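Long-range contacts in ATP-dependent Clp endopeptidase (Clostridium difficile, PDB 3FES), which is the amino-terminal domain of a ClpC-type AAA+ unfoldase and, as in relatives, is thought to take part in bringing substrates and adaptor proteins to the Clp protease: residues L37-R42 with F57-E63; G46-L52 with T107-L111. All blocks are in the same frame, centred on the assembly; numbering follows the deposited sequence.

Contact 1 (L37-R42 with F57-E63); sequences LLGLLR and FTEAYLE
Leucine packing joins these two segments, with Leu41 and Leu62 at its centre: CD2 of Leu41 lies 3.7 Å from CD1 of Leu62. The same Leu41 methyl is set against the start of helix 59-70, with CD2 3.5 Å from C of Thr58 and 3.9 Å from CB of Phe57. Leu62 has its CG anti to the carbonyl carbon (chi1 -74°), which sends CD1 over the backbone of Leu38 and CD2 towards Leu37, whose side chain crosses it at about a right angle. Leu38 runs past Leu62 in the opposite direction and divides its methyls, CD1 going to CB of Leu62 at 4.1 Å and CD2 to CG of Glu63 at 3.7 Å.

At the more polar margin, the extended Glu59 lays its carboxylate across the aliphatic part of Arg42, with CD 3.6 Å from CG of Arg42. The charged groups are near but form no salt bridge, their planes turned 65° apart; in this one of its two conformers, the guanidinium instead forms a salt bridge with Glu21 and a hydrogen bond with Ser22.

Within 57-63, Thr58 is the N-cap, its OG1 accepting from N of Tyr61 at 3.1 Å, a capping bond at the helix start that Leu41 packs against.

With segment axes at 171°, the arrangement is an antiparallel helix pair within the mainly helical Clp amino-terminal domain.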
# COMPACT_ATOMS: atom_id res chain seq x y z
N LEU A 37 1.29 1.84 -0.93
CA LEU A 37 -0.01 2.28 -1.46
C LEU A 37 -0.03 2.34 -3.00
O LEU A 37 -1.00 1.88 -3.66
CB LEU A 37 -0.37 3.65 -0.85
CG LEU A 37 -1.80 4.13 -1.14
CD1 LEU A 37 -2.82 3.35 -0.33
CD2 LEU A 37 -1.90 5.59 -0.76
N LEU A 38 1.04 2.89 -3.58
CA LEU A 38 1.15 2.97 -5.03
C LEU A 38 1.29 1.57 -5.62
O LEU A 38 0.70 1.26 -6.67
CB LEU A 38 2.35 3.83 -5.43
CG LEU A 38 2.67 3.99 -6.93
CD1 LEU A 38 1.44 4.46 -7.75
CD2 LEU A 38 3.85 4.92 -7.08
N GLY A 39 2.04 0.72 -4.92
CA GLY A 39 2.17 -0.69 -5.36
C GLY A 39 0.82 -1.42 -5.40
O GLY A 39 0.55 -2.22 -6.33
N LEU A 40 -0.01 -1.20 -4.38
CA LEU A 40 -1.37 -1.77 -4.31
C LEU A 40 -2.23 -1.30 -5.48
O LEU A 40 -2.96 -2.10 -6.06
CB LEU A 40 -2.07 -1.45 -2.97
CG LEU A 40 -1.42 -2.08 -1.69
CD1 LEU A 40 -1.97 -1.35 -0.44
CD2 LEU A 40 -1.71 -3.62 -1.69
N LEU A 41 -2.14 -0.01 -5.81
CA LEU A 41 -2.90 0.53 -6.95
C LEU A 41 -2.42 -0.07 -8.26
O LEU A 41 -3.23 -0.54 -9.09
CB LEU A 41 -2.83 2.07 -6.99
CG LEU A 41 -3.79 2.69 -8.03
CD1 LEU A 41 -5.20 2.06 -8.05
CD2 LEU A 41 -3.93 4.15 -7.77
N ARG A 42 -1.11 -0.06 -8.45
CA ARG A 42 -0.52 -0.57 -9.69
C ARG A 42 -0.81 -2.05 -9.90
O ARG A 42 -0.84 -2.52 -11.05
CB ARG A 42 0.99 -0.30 -9.69
CG ARG A 42 1.35 1.16 -9.92
CD ARG A 42 2.87 1.35 -9.94
NE ARG A 42 3.42 0.71 -11.13
CZ ARG A 42 4.64 0.18 -11.21
NH1 ARG A 42 5.48 0.21 -10.16
NH2 ARG A 42 5.00 -0.38 -12.37
N PHE A 57 -8.49 7.47 -6.87
CA PHE A 57 -7.07 7.58 -7.18
C PHE A 57 -6.70 6.97 -8.52
O PHE A 57 -7.27 5.95 -8.94
CB PHE A 57 -6.22 6.90 -6.13
CG PHE A 57 -6.33 7.51 -4.78
CD1 PHE A 57 -7.03 6.87 -3.76
CD2 PHE A 57 -5.76 8.76 -4.53
CE1 PHE A 57 -7.12 7.45 -2.51
CE2 PHE A 57 -5.86 9.36 -3.27
CZ PHE A 57 -6.55 8.73 -2.28
N THR A 58 -5.69 7.57 -9.15
CA THR A 58 -5.03 6.97 -10.31
C THR A 58 -3.57 6.80 -9.96
O THR A 58 -3.09 7.42 -9.01
CB THR A 58 -5.08 7.89 -11.54
OG1 THR A 58 -4.60 9.19 -11.16
CG2 THR A 58 -6.51 8.03 -12.07
N GLU A 59 -2.85 5.98 -10.72
CA GLU A 59 -1.41 5.89 -10.52
C GLU A 59 -0.70 7.24 -10.69
O GLU A 59 0.19 7.59 -9.90
CB GLU A 59 -0.80 4.90 -11.51
CG GLU A 59 -1.46 3.57 -11.56
CD GLU A 59 -0.71 2.65 -12.49
OE1 GLU A 59 0.39 3.06 -12.94
OE2 GLU A 59 -1.21 1.53 -12.75
N ALA A 60 -1.09 8.00 -11.73
CA ALA A 60 -0.50 9.31 -12.00
C ALA A 60 -0.70 10.27 -10.84
O ALA A 60 0.24 10.97 -10.46
CB ALA A 60 -1.05 9.90 -13.32
N TYR A 61 -1.89 10.30 -10.26
CA TYR A 61 -2.14 11.18 -9.11
C TYR A 61 -1.24 10.82 -7.92
O TYR A 61 -0.57 11.69 -7.35
CB TYR A 61 -3.60 11.15 -8.68
CG TYR A 61 -3.86 11.92 -7.41
CD1 TYR A 61 -4.19 13.27 -7.44
CD2 TYR A 61 -3.75 11.30 -6.17
CE1 TYR A 61 -4.43 13.99 -6.25
CE2 TYR A 61 -3.98 12.00 -4.97
CZ TYR A 61 -4.32 13.33 -5.02
OH TYR A 61 -4.55 14.02 -3.85
N LEU A 62 -1.24 9.55 -7.54
CA LEU A 62 -0.43 9.12 -6.39
C LEU A 62 1.06 9.41 -6.55
O LEU A 62 1.70 9.96 -5.66
CB LEU A 62 -0.62 7.63 -6.13
CG LEU A 62 -1.92 7.17 -5.51
CD1 LEU A 62 -1.76 5.65 -5.21
CD2 LEU A 62 -2.21 7.95 -4.22
N GLU A 63 1.59 9.01 -7.70
CA GLU A 63 2.96 9.35 -8.08
C GLU A 63 3.27 10.83 -8.01
O GLU A 63 4.30 11.22 -7.45
CB GLU A 63 3.25 8.88 -9.47
CG GLU A 63 4.06 7.65 -9.51
CD GLU A 63 4.52 7.33 -10.90
OE1 GLU A 63 5.71 6.97 -11.05
OE2 GLU A 63 3.69 7.44 -11.85

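Contact 2 (G46-L52 with T107-L111); sequences GIAAKVL and TEHIL
OG1 of Thr107 is gripped from two directions where helix 47-55 begins. N of Ala48 donates to it over 3.1 Å, in a nearly straight bond (172° at the hydrogen), and a water lies 2.7 Å from OG1. That water also accepts from N of Ile47 at 2.9 Å and donates to OE2 of Glu108 at 2.7 Å. Two amides of the first helical turn, which have no helix carbonyl before them to bond, are thus satisfied by the other helix, one directly and one through water. With chi1 at 67°, OG1 of Thr107 sits between its own backbone N and carbonyl carbon, facing these amides. The helix start, with Gly46 as N-cap, and a magnesium ion bound close to the Glu108 side chain would both probably stabilise negative charge on Glu108.

Beside the water, the Glu108 chain, bent at chi2, turns back and passes obliquely over Ile47: its CB meets CG2 of Ile47 at 3.7 Å, while CD1 of Ile47 reaches the carboxylate. Leu139 of helix 132-142 touches both side chains.

Farther along, the interface is apolar. The small Ala48 lets the backbones come close, its CB lying 3.5 Å from O of Thr107 and against CB of Leu111. CD2 of Leu111 then rests on CG1 of Val51 at 3.9 Å and next to Leu52.

The segment axes cross at 58°, 8.4 Å apart. This is a buried helix crossing, bonded at one end through the Thr107 hydroxyl and a water, that joins the two sequence repeats of the Clp amino-terminal domain.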
# COMPACT_ATOMS: atom_id res chain seq x y z
N GLY A 46 -6.40 -6.70 -7.38
CA GLY A 46 -6.84 -7.04 -6.03
C GLY A 46 -7.85 -6.05 -5.46
O GLY A 46 -8.09 -4.96 -6.02
N ILE A 47 -8.43 -6.44 -4.34
CA ILE A 47 -9.40 -5.61 -3.64
C ILE A 47 -8.84 -4.20 -3.40
O ILE A 47 -9.55 -3.19 -3.58
CB ILE A 47 -9.83 -6.31 -2.31
CG1 ILE A 47 -10.73 -7.52 -2.63
CG2 ILE A 47 -10.57 -5.31 -1.37
CD1 ILE A 47 -10.90 -8.44 -1.46
N ALA A 48 -7.58 -4.12 -2.96
CA ALA A 48 -7.01 -2.80 -2.61
C ALA A 48 -6.99 -1.87 -3.84
O ALA A 48 -7.36 -0.71 -3.73
CB ALA A 48 -5.59 -2.92 -1.97
N ALA A 49 -6.59 -2.41 -4.99
CA ALA A 49 -6.59 -1.60 -6.21
C ALA A 49 -8.02 -1.16 -6.55
O ALA A 49 -8.23 -0.02 -6.98
CB ALA A 49 -6.01 -2.40 -7.39
N LYS A 50 -8.98 -2.08 -6.38
CA LYS A 50 -10.38 -1.79 -6.76
C LYS A 50 -10.97 -0.73 -5.80
O LYS A 50 -11.67 0.17 -6.23
CB LYS A 50 -11.23 -3.07 -6.80
CG LYS A 50 -10.78 -4.13 -7.83
CD LYS A 50 -10.74 -3.57 -9.25
CE LYS A 50 -10.16 -4.56 -10.30
NZ LYS A 50 -10.69 -5.96 -10.26
N VAL A 51 -10.61 -0.81 -4.51
CA VAL A 51 -11.00 0.20 -3.52
C VAL A 51 -10.42 1.58 -3.91
O VAL A 51 -11.15 2.58 -3.98
CB VAL A 51 -10.51 -0.17 -2.09
CG1 VAL A 51 -10.66 1.02 -1.11
CG2 VAL A 51 -11.24 -1.40 -1.57
N LEU A 52 -9.12 1.62 -4.16
CA LEU A 52 -8.41 2.89 -4.39
C LEU A 52 -8.92 3.58 -5.66
O LEU A 52 -9.10 4.80 -5.70
CB LEU A 52 -6.88 2.69 -4.38
CG LEU A 52 -6.28 2.35 -3.02
CD1 LEU A 52 -4.79 1.82 -3.14
CD2 LEU A 52 -6.37 3.54 -2.01
N THR A 107 -4.17 -8.25 -0.66
CA THR A 107 -4.04 -6.80 -0.82
C THR A 107 -4.93 -6.03 0.14
O THR A 107 -4.53 -4.99 0.67
CB THR A 107 -4.27 -6.32 -2.28
OG1 THR A 107 -5.63 -6.52 -2.66
CG2 THR A 107 -3.34 -7.06 -3.23
N GLU A 108 -6.09 -6.60 0.46
CA GLU A 108 -7.06 -5.94 1.37
C GLU A 108 -6.49 -5.81 2.79
O GLU A 108 -6.72 -4.79 3.50
CB GLU A 108 -8.43 -6.68 1.34
CG GLU A 108 -8.42 -8.14 1.86
CD GLU A 108 -8.09 -9.15 0.78
OE1 GLU A 108 -8.48 -10.33 0.97
OE2 GLU A 108 -7.49 -8.77 -0.25
N HIS A 109 -5.75 -6.82 3.22
CA HIS A 109 -5.12 -6.80 4.55
C HIS A 109 -4.01 -5.76 4.65
O HIS A 109 -3.89 -5.10 5.67
CB HIS A 109 -4.66 -8.18 5.01
CG HIS A 109 -5.72 -9.24 4.90
ND1 HIS A 109 -6.78 -9.33 5.78
CD2 HIS A 109 -5.91 -10.20 3.97
CE1 HIS A 109 -7.56 -10.34 5.41
NE2 HIS A 109 -7.04 -10.89 4.33
N ILE A 110 -3.24 -5.60 3.58
CA ILE A 110 -2.19 -4.58 3.53
C ILE A 110 -2.82 -3.19 3.57
O ILE A 110 -2.38 -2.35 4.31
CB ILE A 110 -1.26 -4.77 2.34
CG1 ILE A 110 -0.65 -6.19 2.42
CG2 ILE A 110 -0.15 -3.65 2.31
CD1 ILE A 110 0.28 -6.54 1.19
N LEU A 111 -3.88 -2.97 2.79
CA LEU A 111 -4.51 -1.64 2.82
C LEU A 111 -5.17 -1.38 4.19
O LEU A 111 -5.10 -0.27 4.72
CB LEU A 111 -5.52 -1.51 1.63
CG LEU A 111 -6.17 -0.11 1.52
CD1 LEU A 111 -5.14 1.01 1.40
CD2 LEU A 111 -7.17 -0.10 0.29
O HOH W 1 -7.22 -8.69 -2.95

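How the contacts relate
From the N terminus, the chain runs through helix 33-43, turns into helix 47-55 and then into helix 59-70. Contact 1 closes this short excursion by bringing 57-63 back against 37-42. Contact 2 starts inside that loop, at 46-52, and closes a much longer one at 107-111, so the two cross along the chain rather than nest. Their centres are about 11 Å apart, and they meet directly: N of Phe57 probably donates to O of Leu52, and Leu37 packs on Leu111. Contact 1 stays within the first Clp repeat, whereas contact 2 ties that repeat to the second, and the two contacts share a helical core around Leu37, Leu52 and Leu111.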